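Local coordinates for uncharacterized protein (Legionella longbeachae NSW150, PDB 4JZA) that probably removes the 3-phosphate from phosphatidylinositol 3-phosphate, acting as a phosphoinositide phosphatase thought to intervene in host lipid metabolism, at residues A[595-600]-A[632-637]; A[620-625]-A[642-647]. One frame throughout, in Å; residues are numbered along the deposited sequence.

Interaction 1 (A[595-600]-A[632-637])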
loop_
_atom_site.group_PDB
_atom_site.type_symbol
_atom_site.label_atom_id
_atom_site.label_comp_id
_atom_site.label_asym_id
_atom_site.label_seq_id
_atom_site.Cartn_x
_atom_site.Cartn_y
_atom_site.Cartn_z
ATOM N N LEU A 595 -27.413 5.968 -19.063
ATOM C CA LEU A 595 -27.378 5.171 -17.856
ATOM C C LEU A 595 -25.956 4.961 -17.399
ATOM O O LEU A 595 -25.676 5.186 -16.228
ATOM C CB LEU A 595 -28.048 3.811 -18.050
ATOM C CG LEU A 595 -29.570 3.917 -18.178
ATOM C CD1 LEU A 595 -30.127 2.692 -18.899
ATOM C CD2 LEU A 595 -30.226 4.133 -16.819
ATOM N N VAL A 596 -25.058 4.566 -18.303
ATOM C CA VAL A 596 -23.664 4.413 -17.910
ATOM C C VAL A 596 -23.093 5.687 -17.335
ATOM O O VAL A 596 -22.462 5.679 -16.252
ATOM C CB VAL A 596 -22.742 4.018 -19.051
ATOM C CG1 VAL A 596 -21.310 3.994 -18.552
ATOM C CG2 VAL A 596 -23.093 2.622 -19.508
ATOM N N ALA A 597 -23.280 6.769 -18.060
ATOM C CA ALA A 597 -22.754 8.050 -17.633
ATOM C C ALA A 597 -23.347 8.406 -16.266
ATOM O O ALA A 597 -22.634 8.840 -15.365
ATOM C CB ALA A 597 -23.043 9.136 -18.678
ATOM N N ASP A 598 -24.635 8.173 -16.077
ATOM C CA ASP A 598 -25.266 8.468 -14.766
ATOM C C ASP A 598 -24.641 7.711 -13.621
ATOM O O ASP A 598 -24.437 8.281 -12.534
ATOM C CB ASP A 598 -26.762 8.123 -14.769
ATOM C CG ASP A 598 -27.598 9.190 -15.416
ATOM O OD1 ASP A 598 -27.078 10.289 -15.663
ATOM O OD2 ASP A 598 -28.784 8.913 -15.681
ATOM N N LEU A 599 -24.387 6.421 -13.861
ATOM C CA LEU A 599 -23.836 5.563 -12.833
ATOM C C LEU A 599 -22.409 5.980 -12.527
ATOM O O LEU A 599 -22.063 6.161 -11.376
ATOM C CB LEU A 599 -23.926 4.097 -13.232
ATOM C CG LEU A 599 -25.362 3.507 -13.201
ATOM C CD1 LEU A 599 -25.314 2.062 -13.612
ATOM C CD2 LEU A 599 -26.032 3.557 -11.851
ATOM N N TYR A 600 -21.616 6.185 -13.576
ATOM C CA TYR A 600 -20.242 6.596 -13.438
ATOM C C TYR A 600 -20.208 7.892 -12.670
ATOM O O TYR A 600 -19.481 8.015 -11.710
ATOM C CB TYR A 600 -19.562 6.704 -14.811
ATOM C CG TYR A 600 -18.089 7.040 -14.720
ATOM C CD1 TYR A 600 -17.673 8.340 -14.485
ATOM C CD2 TYR A 600 -17.123 6.047 -14.860
ATOM C CE1 TYR A 600 -16.350 8.655 -14.386
ATOM C CE2 TYR A 600 -15.790 6.334 -14.734
ATOM C CZ TYR A 600 -15.411 7.647 -14.500
ATOM O OH TYR A 600 -14.077 7.951 -14.370
ATOM N N ALA A 632 -17.035 10.560 -23.886
ATOM C CA ALA A 632 -17.403 11.886 -24.414
ATOM C C ALA A 632 -18.641 12.492 -23.760
ATOM O O ALA A 632 -18.696 13.665 -23.490
ATOM C CB ALA A 632 -17.602 11.814 -25.924
ATOM N N GLU A 633 -19.633 11.678 -23.510
ATOM C CA GLU A 633 -20.804 12.156 -22.815
ATOM C C GLU A 633 -20.473 12.625 -21.397
ATOM O O GLU A 633 -20.960 13.667 -20.956
ATOM C CB GLU A 633 -21.861 11.039 -22.779
ATOM C CG GLU A 633 -23.153 11.385 -22.027
ATOM C CD GLU A 633 -23.950 12.503 -22.680
ATOM O OE1 GLU A 633 -23.568 12.958 -23.776
ATOM O OE2 GLU A 633 -24.974 12.916 -22.096
ATOM N N ILE A 634 -19.640 11.859 -20.676
ATOM C CA ILE A 634 -19.247 12.254 -19.318
ATOM C C ILE A 634 -18.483 13.572 -19.362
ATOM O O ILE A 634 -18.765 14.502 -18.567
ATOM C CB ILE A 634 -18.368 11.218 -18.652
ATOM C CG1 ILE A 634 -19.181 9.946 -18.408
ATOM C CG2 ILE A 634 -17.845 11.759 -17.319
ATOM C CD1 ILE A 634 -18.348 8.685 -18.249
ATOM N N ARG A 635 -17.510 13.638 -20.283
ATOM C CA ARG A 635 -16.700 14.823 -20.470
ATOM C C ARG A 635 -17.538 16.050 -20.711
ATOM O O ARG A 635 -17.251 17.114 -20.179
ATOM C CB ARG A 635 -15.698 14.646 -21.614
ATOM C CG ARG A 635 -14.351 13.960 -21.292
ATOM C CD ARG A 635 -13.532 13.900 -22.572
ATOM N NE ARG A 635 -13.011 12.579 -22.879
ATOM C CZ ARG A 635 -13.249 11.905 -24.004
ATOM N NH1 ARG A 635 -14.034 12.399 -24.929
ATOM N NH2 ARG A 635 -12.715 10.696 -24.200
ATOM N N LYS A 636 -18.571 15.910 -21.522
ATOM C CA LYS A 636 -19.356 17.055 -21.921
ATOM C C LYS A 636 -20.343 17.387 -20.818
ATOM O O LYS A 636 -20.529 18.539 -20.470
ATOM C CB LYS A 636 -19.998 16.822 -23.303
ATOM C CG LYS A 636 -18.921 16.787 -24.419
ATOM C CD LYS A 636 -19.444 16.634 -25.849
ATOM C CE LYS A 636 -20.183 15.313 -26.082
ATOM N NZ LYS A 636 -20.616 15.174 -27.499
ATOM N N ARG A 637 -20.925 16.397 -20.183
ATOM C CA ARG A 637 -21.769 16.708 -19.035
ATOM C C ARG A 637 -21.054 17.531 -17.930
ATOM O O ARG A 637 -21.684 18.377 -17.251
ATOM C CB ARG A 637 -22.303 15.411 -18.440
ATOM C CG ARG A 637 -23.473 14.806 -19.192
ATOM C CD ARG A 637 -23.854 13.539 -18.471
ATOM N NE ARG A 637 -24.837 12.686 -19.117
ATOM C CZ ARG A 637 -25.482 11.726 -18.478
ATOM N NH1 ARG A 637 -25.272 11.545 -17.189
ATOM N NH2 ARG A 637 -26.359 10.961 -19.115
#
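R637 leaves its helix with CG opposite the carbonyl carbon (chi1 -79°) and runs straight on to NE, a course that lays its guanidinium over A597 and carries NH1 to D598. The methyl CB of A597 sits above the middle of the guanidinium face, 3.6 Å from CZ, while the charged atoms are met around the rim. NH1 of R637 gives a hydrogen-bonded salt bridge of 2.7 Å to OD1 of D598, approaching on the anti side and above the carboxylate plane. The two flat groups are turned 52° against each other. One helical turn back, E633 bends at its CB-CG bond and offers OE2 to NE of R637 at 3.0 Å, this time in the guanidinium plane. With NH2 bonded to the carbonyl oxygen of S594, each of the three nitrogens has an acceptor, which should fix the rotation of the group.

Beside this polar group the interface is apolar. CB of A597 lies 4.0 Å from CG1 of I634. The small alanine lets the backbones come close, with CA of A597 5.7 Å from CA of I634. I634 reaches onward with CD1 over one face of the Y600 ring, 3.8 Å from CD1 of Y600, as a CH-pi contact; the phenol oxygen of Y600 continues to D647.

The short axes cross at -57°, making this a helix-helix packing of 587-602 on 628-637, with an alanine at the close point and a salt-bridge network of D598, R637 and E633 bordering it.

Interaction 2 (A[620-625]-A[642-647])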
loop_
_atom_site.group_PDB
_atom_site.type_symbol
_atom_site.label_atom_id
_atom_site.label_comp_id
_atom_site.label_asym_id
_atom_site.label_seq_id
_atom_site.Cartn_x
_atom_site.Cartn_y
_atom_site.Cartn_z
ATOM N N LYS A 620 -8.992 4.348 -12.343
ATOM C CA LYS A 620 -7.826 4.284 -13.174
ATOM C C LYS A 620 -8.178 4.340 -14.637
ATOM O O LYS A 620 -9.054 3.608 -15.092
ATOM C CB LYS A 620 -7.101 2.980 -12.886
ATOM C CG LYS A 620 -5.597 3.089 -12.893
ATOM C CD LYS A 620 -5.067 3.897 -11.704
ATOM C CE LYS A 620 -3.612 4.295 -11.952
ATOM N NZ LYS A 620 -3.340 5.149 -13.153
ATOM N N THR A 621 -7.523 5.245 -15.358
ATOM C CA THR A 621 -7.449 5.205 -16.812
ATOM C C THR A 621 -8.824 5.032 -17.489
ATOM O O THR A 621 -9.003 4.192 -18.324
ATOM C CB THR A 621 -6.378 4.120 -17.130
ATOM O OG1 THR A 621 -5.118 4.747 -17.283
ATOM C CG2 THR A 621 -6.563 3.494 -18.313
ATOM N N PRO A 622 -9.827 5.850 -17.129
ATOM C CA PRO A 622 -11.152 5.624 -17.697
ATOM C C PRO A 622 -11.221 5.723 -19.216
ATOM O O PRO A 622 -11.972 4.982 -19.845
ATOM C CB PRO A 622 -11.998 6.751 -17.085
ATOM C CG PRO A 622 -11.247 7.213 -15.889
ATOM C CD PRO A 622 -9.820 7.036 -16.254
ATOM N N GLU A 623 -10.482 6.670 -19.783
ATOM C CA GLU A 623 -10.498 6.908 -21.228
ATOM C C GLU A 623 -9.882 5.729 -21.994
ATOM O O GLU A 623 -10.116 5.577 -23.189
ATOM C CB GLU A 623 -9.802 8.230 -21.603
ATOM C CG GLU A 623 -10.673 9.464 -21.398
ATOM C CD GLU A 623 -9.921 10.800 -21.435
ATOM O OE1 GLU A 623 -8.717 10.825 -21.150
ATOM O OE2 GLU A 623 -10.540 11.853 -21.706
ATOM N N TRP A 624 -9.140 4.856 -21.332
ATOM C CA TRP A 624 -8.703 3.666 -22.034
ATOM C C TRP A 624 -9.770 2.592 -22.049
ATOM O O TRP A 624 -9.940 1.949 -23.057
ATOM C CB TRP A 624 -7.441 3.088 -21.432
ATOM C CG TRP A 624 -7.039 1.839 -22.068
ATOM C CD1 TRP A 624 -6.898 0.641 -21.477
ATOM C CD2 TRP A 624 -6.720 1.649 -23.444
ATOM N NE1 TRP A 624 -6.505 -0.306 -22.393
ATOM C CE2 TRP A 624 -6.382 0.298 -23.608
ATOM C CE3 TRP A 624 -6.671 2.501 -24.554
ATOM C CZ2 TRP A 624 -6.030 -0.231 -24.822
ATOM C CZ3 TRP A 624 -6.318 1.985 -25.751
ATOM C CH2 TRP A 624 -6.018 0.619 -25.892
ATOM N N TYR A 625 -10.461 2.408 -20.920
ATOM C CA TYR A 625 -11.395 1.274 -20.691
ATOM C C TYR A 625 -12.834 1.556 -21.169
ATOM O O TYR A 625 -13.648 0.602 -21.392
ATOM C CB TYR A 625 -11.413 0.893 -19.195
ATOM C CG TYR A 625 -10.104 0.359 -18.724
ATOM C CD1 TYR A 625 -9.577 -0.792 -19.287
ATOM C CD2 TYR A 625 -9.341 1.012 -17.737
ATOM C CE1 TYR A 625 -8.344 -1.287 -18.904
ATOM C CE2 TYR A 625 -8.105 0.503 -17.314
ATOM C CZ TYR A 625 -7.602 -0.657 -17.921
ATOM O OH TYR A 625 -6.381 -1.240 -17.584
ATOM N N ARG A 642 -10.671 17.377 -19.284
ATOM C CA ARG A 642 -9.869 16.794 -18.213
ATOM C C ARG A 642 -10.587 15.810 -17.286
ATOM O O ARG A 642 -9.903 15.206 -16.448
ATOM C CB ARG A 642 -9.482 17.879 -17.242
ATOM C CG ARG A 642 -8.291 18.751 -17.509
ATOM C CD ARG A 642 -8.364 19.764 -16.387
ATOM N NE ARG A 642 -7.048 20.144 -15.905
ATOM C CZ ARG A 642 -6.280 19.410 -15.106
ATOM N NH1 ARG A 642 -6.670 18.228 -14.688
ATOM N NH2 ARG A 642 -5.108 19.867 -14.736
ATOM N N SER A 643 -11.921 15.687 -17.340
ATOM C CA SER A 643 -12.620 15.060 -16.170
ATOM C C SER A 643 -12.239 13.611 -15.908
ATOM O O SER A 643 -12.019 13.252 -14.791
ATOM C CB SER A 643 -14.118 15.247 -16.190
ATOM O OG SER A 643 -14.497 15.556 -17.502
ATOM N N LEU A 644 -12.049 12.827 -16.946
ATOM C CA LEU A 644 -11.576 11.451 -16.787
ATOM C C LEU A 644 -10.086 11.373 -16.440
ATOM O O LEU A 644 -9.662 10.413 -15.831
ATOM C CB LEU A 644 -11.920 10.588 -18.030
ATOM C CG LEU A 644 -13.431 10.730 -18.356
ATOM C CD1 LEU A 644 -13.802 10.156 -19.710
ATOM C CD2 LEU A 644 -14.322 10.170 -17.253
ATOM N N LYS A 645 -9.286 12.357 -16.803
ATOM C CA LYS A 645 -7.875 12.363 -16.389
ATOM C C LYS A 645 -7.713 12.757 -14.902
ATOM O O LYS A 645 -6.821 12.275 -14.221
ATOM C CB LYS A 645 -7.052 13.233 -17.302
ATOM C CG LYS A 645 -6.938 12.660 -18.712
ATOM C CD LYS A 645 -6.113 13.567 -19.627
ATOM C CE LYS A 645 -5.604 12.844 -20.879
ATOM N NZ LYS A 645 -6.676 12.803 -21.912
ATOM N N ASP A 646 -8.626 13.576 -14.392
ATOM C CA ASP A 646 -8.680 13.889 -13.004
ATOM C C ASP A 646 -9.062 12.662 -12.224
ATOM O O ASP A 646 -8.478 12.400 -11.161
ATOM C CB ASP A 646 -9.724 14.978 -12.742
ATOM C CG ASP A 646 -9.341 16.354 -13.359
ATOM O OD1 ASP A 646 -8.144 16.515 -13.657
ATOM O OD2 ASP A 646 -10.218 17.254 -13.551
ATOM N N ASP A 647 -10.043 11.896 -12.716
ATOM C CA ASP A 647 -10.371 10.634 -12.067
ATOM C C ASP A 647 -9.133 9.750 -11.945
ATOM O O ASP A 647 -8.908 9.165 -10.902
ATOM C CB ASP A 647 -11.515 9.900 -12.789
ATOM C CG ASP A 647 -12.881 10.585 -12.555
ATOM O OD1 ASP A 647 -12.845 11.486 -11.709
ATOM O OD2 ASP A 647 -13.932 10.284 -13.205
#
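P622 slides its ring alongside L644, the two side chains running in opposite directions with CB of P622 4.0 Å from CB of L644. The pair joins the short helix 622-625 to helix 643-652, in a part of the alpha/beta phosphatase fold that adjoins a CX5R sequence: K620 bonds through its backbone N to D555 and Y625 packs on R556, the end of that signature, consistent with a P-loop of the cysteine-dependent phosphatases.

The proline ring also rests on backbone, its CD lying 3.4 Å from the carbonyl oxygen of L644, and its CG meets CB of D647 at 4.1 Å. L644 is held from a second side by E623, whose CG approaches CD1 of L644 at 3.6 Å; A631 and I634 of helix 628-637 add further apolar cover to the leucine. The carboxylate of D647 is itself salt-bridged to R603.

Beyond its CG, E623 extends past the leucine and shares its two oxygens between two positive charges, OE2 going to R635 and OE1 to K645. These would be expected to favour the ionised carboxylate. K645 leaves its helix extended to CE, leaning back toward the helix's N-terminal end, and crosses E623 at about a right angle. Its last torsion, chi4 82°, folds the ammonium back, so that NZ of K645 reaches OE1 of E623 at 2.9 Å on the syn side, 20° out of the carboxylate plane.

How the interactions relate
Interactions 1 and 2 have centres about 12 Å apart and interlock along the chain, since 620-625 falls between 595-600 and 632-637, and 642-647 follows. Two polar bonds tie them. OH of Y600 lies 2.6 Å from OD2 of D647, a probable hydrogen bond, and NE of R635 meets OE2 of E623 at 2.8 Å in a salt bridge. The same Y600 oxygen packs 3.3 Å from CG of P622, so one tyrosine serves both interfaces, its ring face in the first and its hydroxyl end in the second. Segments 595-600 and 620-625 also lie against helix 556-574, which begins at the arginine ending the putative P-loop: the first through L595, V596 and L599, the second through Y625.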